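PDB 4MRU: SusD homolog from Bacteroides thetaiotaomicron, which probably binds mucin O-glycans at the bacterial cell surface, as expected of a SusD-like outer-membrane lipoprotein with a TPR-like helical scaffold. Local coordinates for residues A[65-68]-A[72-75]; A[92-97]-A[108-113]; A[112-117]-A[128-133]; A[446-449]-A[454-457]. One frame throughout, in Å; residues are numbered along the deposited sequence.

Contact 1 (A[65-68]-A[72-75]); sequences WLEK and YNPK. With EDO (1,2-ethanediol), chain G.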
loop_
_atom_site.group_PDB
_atom_site.type_symbol
_atom_site.label_atom_id
_atom_site.label_comp_id
_atom_site.label_asym_id
_atom_site.label_seq_id
_atom_site.Cartn_x
_atom_site.Cartn_y
_atom_site.Cartn_z
ATOM N N TRP A 65 -13.242 -21.095 3.934
ATOM C CA TRP A 65 -12.238 -20.837 2.900
ATOM C C TRP A 65 -10.924 -21.546 3.267
ATOM O O TRP A 65 -10.269 -21.173 4.252
ATOM C CB TRP A 65 -11.958 -19.345 2.700
ATOM C CG TRP A 65 -13.118 -18.476 2.230
ATOM C CD1 TRP A 65 -14.358 -18.901 1.843
ATOM C CD2 TRP A 65 -13.110 -17.062 2.055
ATOM N NE1 TRP A 65 -15.130 -17.828 1.477
ATOM C CE2 TRP A 65 -14.387 -16.691 1.584
ATOM C CE3 TRP A 65 -12.165 -16.059 2.274
ATOM C CZ2 TRP A 65 -14.732 -15.390 1.323
ATOM C CZ3 TRP A 65 -12.522 -14.756 2.021
ATOM C CH2 TRP A 65 -13.802 -14.433 1.572
ATOM N N LEU A 66 -10.513 -22.487 2.427
ATOM C CA LEU A 66 -9.264 -23.251 2.657
ATOM C C LEU A 66 -8.117 -22.951 1.688
ATOM O O LEU A 66 -6.994 -23.417 1.913
ATOM C CB LEU A 66 -9.580 -24.740 2.613
ATOM C CG LEU A 66 -10.608 -25.188 3.683
ATOM C CD1 LEU A 66 -10.905 -26.666 3.537
ATOM C CD2 LEU A 66 -10.134 -24.885 5.080
ATOM N N GLU A 67 -8.405 -22.190 0.626
ATOM C CA GLU A 67 -7.405 -21.674 -0.305
ATOM C C GLU A 67 -7.427 -20.164 -0.262
ATOM O O GLU A 67 -8.114 -19.508 -1.057
ATOM C CB GLU A 67 -7.680 -22.178 -1.716
ATOM C CG GLU A 67 -7.716 -23.689 -1.809
ATOM C CD GLU A 67 -8.028 -24.146 -3.233
ATOM O OE1 GLU A 67 -7.111 -24.168 -4.086
ATOM O OE2 GLU A 67 -9.183 -24.488 -3.502
ATOM N N LYS A 68 -6.612 -19.615 0.656
ATOM C CA LYS A 68 -6.653 -18.229 1.012
ATOM C C LYS A 68 -5.329 -17.520 0.779
ATOM O O LYS A 68 -4.235 -18.087 0.905
ATOM C CB LYS A 68 -6.994 -18.093 2.488
ATOM C CG LYS A 68 -8.345 -18.617 2.901
ATOM C CD LYS A 68 -8.727 -18.128 4.306
ATOM C CE LYS A 68 -7.859 -18.783 5.375
ATOM N NZ LYS A 68 -8.292 -18.412 6.750
ATOM N N TYR A 72 -1.231 -18.385 2.127
ATOM C CA TYR A 72 -0.278 -18.410 1.002
ATOM C C TYR A 72 -0.693 -19.358 -0.125
ATOM O O TYR A 72 0.137 -19.710 -0.965
ATOM C CB TYR A 72 1.162 -18.734 1.482
ATOM C CG TYR A 72 1.734 -17.834 2.567
ATOM C CD1 TYR A 72 1.256 -16.566 2.805
ATOM C CD2 TYR A 72 2.792 -18.272 3.360
ATOM C CE1 TYR A 72 1.856 -15.737 3.743
ATOM C CE2 TYR A 72 3.351 -17.474 4.351
ATOM C CZ TYR A 72 2.861 -16.199 4.553
ATOM O OH TYR A 72 3.435 -15.399 5.512
ATOM N N ASN A 73 -1.975 -19.745 -0.153
ATOM C CA ASN A 73 -2.454 -20.669 -1.177
ATOM C C ASN A 73 -3.766 -20.171 -1.747
ATOM O O ASN A 73 -4.727 -20.915 -1.835
ATOM C CB ASN A 73 -2.562 -22.105 -0.642
ATOM C CG ASN A 73 -3.673 -22.282 0.354
ATOM O OD1 ASN A 73 -4.022 -21.366 1.105
ATOM N ND2 ASN A 73 -4.248 -23.469 0.355
ATOM N N PRO A 74 -3.794 -18.907 -2.188
ATOM C CA PRO A 74 -5.047 -18.421 -2.740
ATOM C C PRO A 74 -5.543 -19.316 -3.875
ATOM O O PRO A 74 -4.757 -19.773 -4.697
ATOM C CB PRO A 74 -4.686 -17.040 -3.274
ATOM C CG PRO A 74 -3.211 -17.046 -3.497
ATOM C CD PRO A 74 -2.678 -17.991 -2.449
ATOM N N LYS A 75 -6.838 -19.573 -3.886
ATOM C CA LYS A 75 -7.451 -20.296 -4.968
ATOM C C LYS A 75 -7.042 -19.665 -6.298
ATOM O O LYS A 75 -7.002 -18.440 -6.422
ATOM C CB LYS A 75 -8.937 -20.258 -4.817
ATOM C CG LYS A 75 -9.658 -21.122 -5.787
ATOM C CD LYS A 75 -11.132 -21.102 -5.482
ATOM C CE LYS A 75 -11.823 -22.081 -6.427
ATOM N NZ LYS A 75 -13.279 -21.905 -6.317
HETATM C C1 EDO G . 3.738 -12.408 7.865
HETATM O O1 EDO G . 3.509 -11.158 7.218
HETATM C C2 EDO G . 2.580 -13.355 7.588
HETATM O O2 EDO G . 2.262 -13.402 6.176
HETATM O O HOH W 1 -4.631 -23.231 -3.686
#
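The carboxamide of Asn73 lies along the backbone of residues 66-68, with its CG 3.8 Å from Glu67 CA. With chi1 at 70°, CG sits between the backbone N and the carbonyl carbon, which folds the amide over the facing chain. Its two ends do different work. ND2 donates to Leu66 O at 3.2 Å, in the carbonyl plane and on a lone pair, while OD1 accepts from Lys68 N at 3.2 Å, the donor standing above the amide plane; Thr71 OG1 is a further partner of OD1. The amide thus bonds to a backbone C=O and N-H much as a peptide group would. The main chains complete the pairing, Asn73 N to Lys68 O at 3.0 Å and Lys75 N to Glu67 O at 3.1 Å. Glu67 runs across the asparagine at nearly a right angle, its CB 3.9 Å from Lys75 CB, and one water bridges Glu67 OE1 and Asn73 O. Tyr72 turns away from residues 65-68 and packs on Tyr54 of helix 40-54. No strand or helix forms here: this is an asparagine-closed chain reversal within the loop between strand 58-60 and helix 81-100.

Contact 2 (A[92-97]-A[108-113]); sequences PKYYAV and ALAKLL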
loop_
_atom_site.group_PDB
_atom_site.type_symbol
_atom_site.label_atom_id
_atom_site.label_comp_id
_atom_site.label_asym_id
_atom_site.label_seq_id
_atom_site.Cartn_x
_atom_site.Cartn_y
_atom_site.Cartn_z
ATOM N N PRO A 92 -8.335 0.405 -21.681
ATOM C CA PRO A 92 -9.370 1.068 -22.506
ATOM C C PRO A 92 -9.680 2.527 -22.058
ATOM O O PRO A 92 -9.971 3.398 -22.889
ATOM C CB PRO A 92 -10.599 0.145 -22.343
ATOM C CG PRO A 92 -10.034 -1.172 -21.860
ATOM C CD PRO A 92 -8.861 -0.787 -20.996
ATOM N N LYS A 93 -9.572 2.810 -20.768
ATOM C CA LYS A 93 -9.842 4.183 -20.301
ATOM C C LYS A 93 -8.678 5.100 -20.667
ATOM O O LYS A 93 -8.889 6.213 -21.175
ATOM C CB LYS A 93 -10.104 4.202 -18.810
ATOM C CG LYS A 93 -11.326 3.407 -18.365
ATOM C CD LYS A 93 -11.353 3.375 -16.836
ATOM C CE LYS A 93 -12.554 2.607 -16.281
ATOM N NZ LYS A 93 -12.621 1.253 -16.867
ATOM N N TYR A 94 -7.460 4.615 -20.442
ATOM C CA TYR A 94 -6.241 5.351 -20.788
ATOM C C TYR A 94 -6.224 5.695 -22.268
ATOM O O TYR A 94 -6.014 6.856 -22.643
ATOM C CB TYR A 94 -4.976 4.552 -20.422
ATOM C CG TYR A 94 -3.682 5.327 -20.698
ATOM C CD1 TYR A 94 -3.348 6.419 -19.917
ATOM C CD2 TYR A 94 -2.827 4.979 -21.732
ATOM C CE1 TYR A 94 -2.194 7.148 -20.150
ATOM C CE2 TYR A 94 -1.647 5.710 -21.975
ATOM C CZ TYR A 94 -1.362 6.813 -21.183
ATOM O OH TYR A 94 -0.256 7.605 -21.356
ATOM N N TYR A 95 -6.494 4.710 -23.120
ATOM C CA TYR A 95 -6.460 4.956 -24.559
ATOM C C TYR A 95 -7.626 5.803 -25.057
ATOM O O TYR A 95 -7.480 6.496 -26.066
ATOM C CB TYR A 95 -6.355 3.622 -25.332
ATOM C CG TYR A 95 -4.917 3.020 -25.284
ATOM C CD1 TYR A 95 -3.796 3.807 -25.589
ATOM C CD2 TYR A 95 -4.686 1.659 -24.982
ATOM C CE1 TYR A 95 -2.503 3.283 -25.554
ATOM C CE2 TYR A 95 -3.392 1.130 -24.955
ATOM C CZ TYR A 95 -2.309 1.949 -25.234
ATOM O OH TYR A 95 -1.031 1.461 -25.224
ATOM N N ALA A 96 -8.763 5.810 -24.353
ATOM C CA ALA A 96 -9.870 6.698 -24.702
ATOM C C ALA A 96 -9.439 8.154 -24.548
ATOM O O ALA A 96 -9.714 9.003 -25.413
ATOM C CB ALA A 96 -11.114 6.409 -23.857
ATOM N N VAL A 97 -8.730 8.449 -23.470
ATOM C CA VAL A 97 -8.241 9.800 -23.284
ATOM C C VAL A 97 -7.316 10.191 -24.399
ATOM O O VAL A 97 -7.447 11.310 -24.968
ATOM C CB VAL A 97 -7.490 9.977 -21.939
ATOM C CG1 VAL A 97 -6.967 11.396 -21.801
ATOM C CG2 VAL A 97 -8.393 9.635 -20.770
ATOM N N ALA A 108 -1.603 14.579 -19.441
ATOM C CA ALA A 108 -0.706 14.474 -18.284
ATOM C C ALA A 108 -1.411 13.811 -17.120
ATOM O O ALA A 108 -0.864 12.937 -16.465
ATOM C CB ALA A 108 -0.224 15.837 -17.870
ATOM N N LEU A 109 -2.647 14.186 -16.867
ATOM C CA LEU A 109 -3.398 13.523 -15.799
ATOM C C LEU A 109 -3.622 12.029 -16.088
ATOM O O LEU A 109 -3.500 11.202 -15.177
ATOM C CB LEU A 109 -4.736 14.212 -15.558
ATOM C CG LEU A 109 -4.624 15.602 -14.937
ATOM C CD1 LEU A 109 -5.998 16.276 -14.894
ATOM C CD2 LEU A 109 -4.029 15.550 -13.538
ATOM N N ALA A 110 -3.928 11.684 -17.339
ATOM C CA ALA A 110 -4.080 10.295 -17.695
ATOM C C ALA A 110 -2.798 9.522 -17.448
ATOM O O ALA A 110 -2.815 8.432 -16.893
ATOM C CB ALA A 110 -4.488 10.173 -19.157
ATOM N N LYS A 111 -1.684 10.086 -17.887
ATOM C CA LYS A 111 -0.375 9.505 -17.677
ATOM C C LYS A 111 -0.073 9.295 -16.184
ATOM O O LYS A 111 0.395 8.262 -15.772
ATOM C CB LYS A 111 0.663 10.426 -18.375
ATOM C CG LYS A 111 2.098 9.947 -18.365
ATOM C CD LYS A 111 3.017 10.832 -19.264
ATOM C CE LYS A 111 2.711 10.705 -20.731
ATOM N NZ LYS A 111 3.569 11.621 -21.521
ATOM N N LEU A 112 -0.334 10.306 -15.376
ATOM C CA LEU A 112 -0.070 10.256 -13.951
ATOM C C LEU A 112 -0.930 9.196 -13.282
ATOM O O LEU A 112 -0.449 8.489 -12.417
ATOM C CB LEU A 112 -0.335 11.640 -13.313
ATOM C CG LEU A 112 -0.362 11.770 -11.805
ATOM C CD1 LEU A 112 0.983 11.302 -11.255
ATOM C CD2 LEU A 112 -0.654 13.206 -11.378
ATOM N N LEU A 113 -2.185 9.058 -13.718
ATOM C CA LEU A 113 -3.056 8.073 -13.128
ATOM C C LEU A 113 -2.619 6.673 -13.535
ATOM O O LEU A 113 -2.640 5.762 -12.710
ATOM C CB LEU A 113 -4.489 8.317 -13.529
ATOM C CG LEU A 113 -5.085 9.547 -12.863
ATOM C CD1 LEU A 113 -6.377 9.880 -13.552
ATOM C CD2 LEU A 113 -5.301 9.353 -11.357
#
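Tyr94 and Val97 of helix 81-100 meet Ala110 of helix 104-125 in an antiparallel alpha-alpha hairpin, consistent with the TPR-like helical character of the SusD family. The two segments run at 162° to each other, their axes 9.9 Å apart at closest approach, and a short linker joins the helices. The apolar contact is small and buried. The methyl of Ala110 points at the facing helix and is touched by two side chains: Val97 CG1 comes to 3.8 Å from Ala110 CB, and Tyr94 CE1 to 3.9 Å from the same carbon. The CA atoms of Tyr94 and Ala110 lie 6.2 Å apart. The aromatic-to-backbone contact has a different character. Tyr94 holds CG anti to the backbone N (chi1 -177°), which brings the ring edge-on to the other helix, with the Ala110 carbonyl carbon and Lys111 N near the ring plane. Replacing Tyr94 by alanine is likely to open a gap beside the Ala110 peptide and leave Val97 as the main apolar partner of the Ala110 methyl. On the charged side, Lys111 directs its CB away from the first helix, and its NZ forms a salt bridge with Glu165 of helix 152-173, which also packs on Ala108 and Leu112 of helix 104-125. Helix 24-32 adds Thr27 against Val97. At the rim of the tyrosine ring, Tyr94 CE1 stands 3.6 Å from Ala110 O.

Contact 3 (A[112-117]-A[128-133]); sequences LLRVTI and IPYSKV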
loop_
_atom_site.group_PDB
_atom_site.type_symbol
_atom_site.label_atom_id
_atom_site.label_comp_id
_atom_site.label_asym_id
_atom_site.label_seq_id
_atom_site.Cartn_x
_atom_site.Cartn_y
_atom_site.Cartn_z
ATOM N N LEU A 112 -0.334 10.306 -15.376
ATOM C CA LEU A 112 -0.070 10.256 -13.951
ATOM C C LEU A 112 -0.930 9.196 -13.282
ATOM O O LEU A 112 -0.449 8.489 -12.417
ATOM C CB LEU A 112 -0.335 11.640 -13.313
ATOM C CG LEU A 112 -0.362 11.770 -11.805
ATOM C CD1 LEU A 112 0.983 11.302 -11.255
ATOM C CD2 LEU A 112 -0.654 13.206 -11.378
ATOM N N LEU A 113 -2.185 9.058 -13.718
ATOM C CA LEU A 113 -3.056 8.073 -13.128
ATOM C C LEU A 113 -2.619 6.673 -13.535
ATOM O O LEU A 113 -2.640 5.762 -12.710
ATOM C CB LEU A 113 -4.489 8.317 -13.529
ATOM C CG LEU A 113 -5.085 9.547 -12.863
ATOM C CD1 LEU A 113 -6.377 9.880 -13.552
ATOM C CD2 LEU A 113 -5.301 9.353 -11.357
ATOM N N ARG A 114 -2.180 6.495 -14.775
ATOM C CA ARG A 114 -1.692 5.189 -15.181
ATOM C C ARG A 114 -0.466 4.766 -14.342
ATOM O O ARG A 114 -0.367 3.619 -13.904
ATOM C CB ARG A 114 -1.377 5.180 -16.648
ATOM C CG ARG A 114 -0.608 3.939 -17.081
ATOM C CD ARG A 114 -0.643 3.877 -18.590
ATOM N NE ARG A 114 0.261 2.873 -19.134
ATOM C CZ ARG A 114 1.490 3.101 -19.565
ATOM N NH1 ARG A 114 2.060 4.313 -19.505
ATOM N NH2 ARG A 114 2.167 2.090 -20.079
ATOM N N VAL A 115 0.474 5.675 -14.137
ATOM C CA VAL A 115 1.594 5.366 -13.301
ATOM C C VAL A 115 1.100 4.995 -11.897
ATOM O O VAL A 115 1.561 4.036 -11.297
ATOM C CB VAL A 115 2.583 6.542 -13.203
ATOM C CG1 VAL A 115 3.598 6.289 -12.114
ATOM C CG2 VAL A 115 3.270 6.786 -14.548
ATOM N N THR A 116 0.198 5.787 -11.343
ATOM C CA THR A 116 -0.266 5.544 -9.987
ATOM C C THR A 116 -0.906 4.139 -9.847
ATOM O O THR A 116 -0.666 3.440 -8.887
ATOM C CB THR A 116 -1.256 6.659 -9.570
ATOM O OG1 THR A 116 -0.625 7.935 -9.717
ATOM C CG2 THR A 116 -1.742 6.472 -8.138
ATOM N N ILE A 117 -1.740 3.748 -10.805
ATOM C CA ILE A 117 -2.379 2.438 -10.804
ATOM C C ILE A 117 -1.333 1.332 -10.881
ATOM O O ILE A 117 -1.341 0.367 -10.119
ATOM C CB ILE A 117 -3.313 2.288 -12.025
ATOM C CG1 ILE A 117 -4.504 3.199 -11.876
ATOM C CG2 ILE A 117 -3.791 0.846 -12.163
ATOM C CD1 ILE A 117 -5.253 3.483 -13.174
ATOM N N ILE A 128 5.748 -6.870 -15.388
ATOM C CA ILE A 128 4.392 -6.706 -15.847
ATOM C C ILE A 128 4.403 -6.106 -17.249
ATOM O O ILE A 128 5.338 -5.389 -17.624
ATOM C CB ILE A 128 3.538 -5.743 -14.969
ATOM C CG1 ILE A 128 4.170 -4.359 -14.840
ATOM C CG2 ILE A 128 3.324 -6.285 -13.561
ATOM C CD1 ILE A 128 3.154 -3.312 -14.435
ATOM N N PRO A 129 3.340 -6.364 -18.005
ATOM C CA PRO A 129 3.071 -5.614 -19.229
ATOM C C PRO A 129 2.869 -4.149 -18.878
ATOM O O PRO A 129 2.221 -3.857 -17.909
ATOM C CB PRO A 129 1.770 -6.215 -19.743
ATOM C CG PRO A 129 1.588 -7.491 -18.995
ATOM C CD PRO A 129 2.272 -7.325 -17.690
ATOM N N TYR A 130 3.548 -3.268 -19.586
ATOM C CA TYR A 130 3.493 -1.868 -19.320
ATOM C C TYR A 130 3.792 -1.090 -20.624
ATOM O O TYR A 130 2.871 -0.659 -21.279
ATOM C CB TYR A 130 4.467 -1.451 -18.201
ATOM C CG TYR A 130 4.189 -0.003 -17.753
ATOM C CD1 TYR A 130 3.040 0.319 -17.051
ATOM C CD2 TYR A 130 5.092 1.012 -18.004
ATOM C CE1 TYR A 130 2.770 1.632 -16.638
ATOM C CE2 TYR A 130 4.854 2.301 -17.570
ATOM C CZ TYR A 130 3.686 2.614 -16.922
ATOM O OH TYR A 130 3.421 3.889 -16.530
ATOM N N SER A 131 5.056 -0.972 -21.030
ATOM C CA SER A 131 5.411 -0.156 -22.213
ATOM C C SER A 131 4.887 -0.716 -23.555
ATOM O O SER A 131 4.694 0.033 -24.504
ATOM C CB SER A 131 6.946 0.075 -22.304
ATOM O OG SER A 131 7.628 -1.148 -22.588
ATOM N N LYS A 132 4.681 -2.021 -23.652
ATOM C CA LYS A 132 4.300 -2.641 -24.936
ATOM C C LYS A 132 2.834 -3.034 -24.984
ATOM O O LYS A 132 2.431 -3.836 -25.818
ATOM C CB LYS A 132 5.173 -3.869 -25.196
ATOM C CG LYS A 132 6.652 -3.509 -25.353
ATOM C CD LYS A 132 7.519 -4.730 -25.186
ATOM C CE LYS A 132 8.974 -4.411 -25.465
ATOM N NZ LYS A 132 9.774 -5.649 -25.328
ATOM N N VAL A 133 2.028 -2.508 -24.075
ATOM C CA VAL A 133 0.602 -2.762 -24.146
ATOM C C VAL A 133 0.037 -1.945 -25.317
ATOM O O VAL A 133 0.310 -0.755 -25.416
ATOM C CB VAL A 133 -0.090 -2.422 -22.827
ATOM C CG1 VAL A 133 -1.591 -2.612 -22.962
ATOM C CG2 VAL A 133 0.473 -3.308 -21.708
#
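Arg114 (chi1 169°) and Tyr130 both carry CG opposite the backbone N, and the arginine chain stays extended from CG to NE, which drives the two side chains at each other from opposite directions. The guanidinium lies flat on the phenol ring with planes only 6° apart, an offset cation-pi stack with CZ 3.8 Å from the ring centroid and NH2 above the middle of the ring. NH2 also reaches back to Tyr130 O at 3.1 Å, a weak bond bent to 121°. Val115 CG2 closes in on the phenol at 3.5 Å from Tyr130 OH. Glu162 of helix 152-173 ties the polar ends, with a salt bridge from OE2 to Arg114 NH1 and a hydrogen bond between OE1 and Tyr130 OH. Tyr91 OH holds Arg114 NE, and Tyr94 makes a second cation-pi contact on the side away from Tyr130. A leucine in place of Tyr130 would probably leave the guanidinium without its flat partner and Glu162 OE1 without its hydroxyl. This buried arginine-tyrosine stack joins helix 104-125 to the type I beta turn of residues 130-133, within the TPR-like helical scaffold of the SusD family.

Contact 4 (A[446-449]-A[454-457]); sequences VVNK and STEA. With EDO (1,2-ethanediol), chain D.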
loop_
_atom_site.group_PDB
_atom_site.type_symbol
_atom_site.label_atom_id
_atom_site.label_comp_id
_atom_site.label_asym_id
_atom_site.label_seq_id
_atom_site.Cartn_x
_atom_site.Cartn_y
_atom_site.Cartn_z
ATOM N N VAL A 446 0.235 -19.296 10.881
ATOM C CA VAL A 446 0.194 -20.612 11.485
ATOM C C VAL A 446 0.176 -21.732 10.444
ATOM O O VAL A 446 0.951 -22.674 10.506
ATOM C CB VAL A 446 -1.038 -20.707 12.402
ATOM C CG1 VAL A 446 -1.101 -22.083 13.012
ATOM C CG2 VAL A 446 -0.955 -19.592 13.455
ATOM N N VAL A 447 -0.749 -21.613 9.500
ATOM C CA VAL A 447 -0.918 -22.554 8.441
ATOM C C VAL A 447 -0.261 -22.008 7.174
ATOM O O VAL A 447 -0.763 -21.068 6.543
ATOM C CB VAL A 447 -2.407 -22.806 8.200
ATOM C CG1 VAL A 447 -2.588 -23.865 7.128
ATOM C CG2 VAL A 447 -3.099 -23.282 9.479
ATOM N N ASN A 448 0.915 -22.549 6.853
ATOM C CA ASN A 448 1.661 -22.130 5.660
ATOM C C ASN A 448 1.442 -23.146 4.604
ATOM O O ASN A 448 2.123 -24.188 4.577
ATOM C CB ASN A 448 3.172 -21.945 5.937
ATOM C CG ASN A 448 3.922 -21.547 4.696
ATOM O OD1 ASN A 448 3.377 -21.609 3.555
ATOM N ND2 ASN A 448 5.207 -21.213 4.868
ATOM N N LYS A 449 0.470 -22.873 3.736
ATOM C CA LYS A 449 0.150 -23.776 2.642
ATOM C C LYS A 449 0.725 -23.254 1.353
ATOM O O LYS A 449 0.324 -23.705 0.280
ATOM C CB LYS A 449 -1.369 -23.963 2.533
ATOM C CG LYS A 449 -1.989 -24.822 3.629
ATOM C CD LYS A 449 -3.508 -24.598 3.638
ATOM C CE LYS A 449 -4.270 -25.714 4.356
ATOM N NZ LYS A 449 -5.747 -25.427 4.433
ATOM N N SER A 454 8.290 -19.230 2.461
ATOM C CA SER A 454 8.790 -19.531 3.805
ATOM C C SER A 454 7.950 -18.838 4.870
ATOM O O SER A 454 7.490 -17.680 4.720
ATOM C CB SER A 454 10.271 -19.125 3.964
ATOM O OG SER A 454 10.360 -17.748 4.313
ATOM N N THR A 455 7.755 -19.515 5.992
ATOM C CA THR A 455 7.035 -18.859 7.087
ATOM C C THR A 455 7.810 -17.648 7.667
ATOM O O THR A 455 7.220 -16.646 8.071
ATOM C CB THR A 455 6.741 -19.863 8.184
ATOM O OG1 THR A 455 5.901 -20.887 7.653
ATOM C CG2 THR A 455 6.050 -19.173 9.402
ATOM N N GLU A 456 9.124 -17.763 7.701
ATOM C CA GLU A 456 9.983 -16.755 8.308
ATOM C C GLU A 456 10.037 -15.462 7.463
ATOM O O GLU A 456 10.202 -14.383 8.006
ATOM C CB GLU A 456 11.399 -17.313 8.511
ATOM C CG GLU A 456 11.517 -18.575 9.401
ATOM C CD GLU A 456 11.171 -19.932 8.741
ATOM O OE1 GLU A 456 10.873 -19.991 7.519
ATOM O OE2 GLU A 456 11.154 -20.965 9.460
ATOM N N ALA A 457 9.903 -15.567 6.139
ATOM C CA ALA A 457 9.997 -14.385 5.244
ATOM C C ALA A 457 8.652 -13.918 4.690
ATOM O O ALA A 457 8.513 -12.775 4.313
ATOM C CB ALA A 457 10.958 -14.651 4.091
HETATM C C1 EDO D . 9.622 -23.661 4.230
HETATM O O1 EDO D . 10.771 -23.783 5.098
HETATM C C2 EDO D . 8.368 -23.115 4.934
HETATM O O2 EDO D . 8.593 -22.117 5.974
#
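Asn448 is the residue of 446-449 that reaches across to Thr455, and the chain leads up to it in an irregular, surface-lying run. Val446 and Val447 point their side chains away from 454-457 and hold the run by backbone hydrogen bonds to Gly297. At Asn448, CG anti to the backbone N (chi1 179°) extends the amide towards the other segment. ND2 donates to Thr455 OG1 at 2.9 Å in a nearly straight bond (165°), with the oxygen close to the amide plane, while Asn448 CB rests 3.4 Å from that same OG1. The amide has two more partners: ND2 also bonds to Val453 O, and OD1 accepts from Gly450 N. Lys449 then turns off to Asn299 through NZ. Across from them, Thr455 N donates to O2 of a 1,2-ethanediol, probably from the crystallisation liquor, at 2.7 Å and 170°; the longer approach of Thr455 OG1 to that O2, 3.4 Å, is weak. Ser454 OG takes the amide of Ala457 at 2.9 Å, an ST motif that curls the second segment. Because ND2 gives two hydrogen bonds and OD1 receives one, the Asn448 amide is probably fixed in this orientation: turning it over would probably set its oxygen against Val453 O and its NH2 against the Gly450 amide, whereas the Thr455 hydroxyl could adapt.

In the fold
Along the chain the contacts come in the order 1, 2, 3, 4, but in space they form two pairs. Contacts 2 and 3, with centres 10 Å apart, both use helix 104-125, overlap at Leu112 and Leu113, and are linked again by Tyr95 OH to Val133 O. They belong to the helical scaffold. Contacts 1 and 4, 13 Å apart between centres, are both in loops and touch where Tyr72 meets Asn448, although about 370 residues separate them in sequence. The centres of contacts 2 and 4 lie about 39 Å apart, on opposite sides of the chain's centre. Early and late parts of the sequence thus meet in one loop region, while the early helices pair locally.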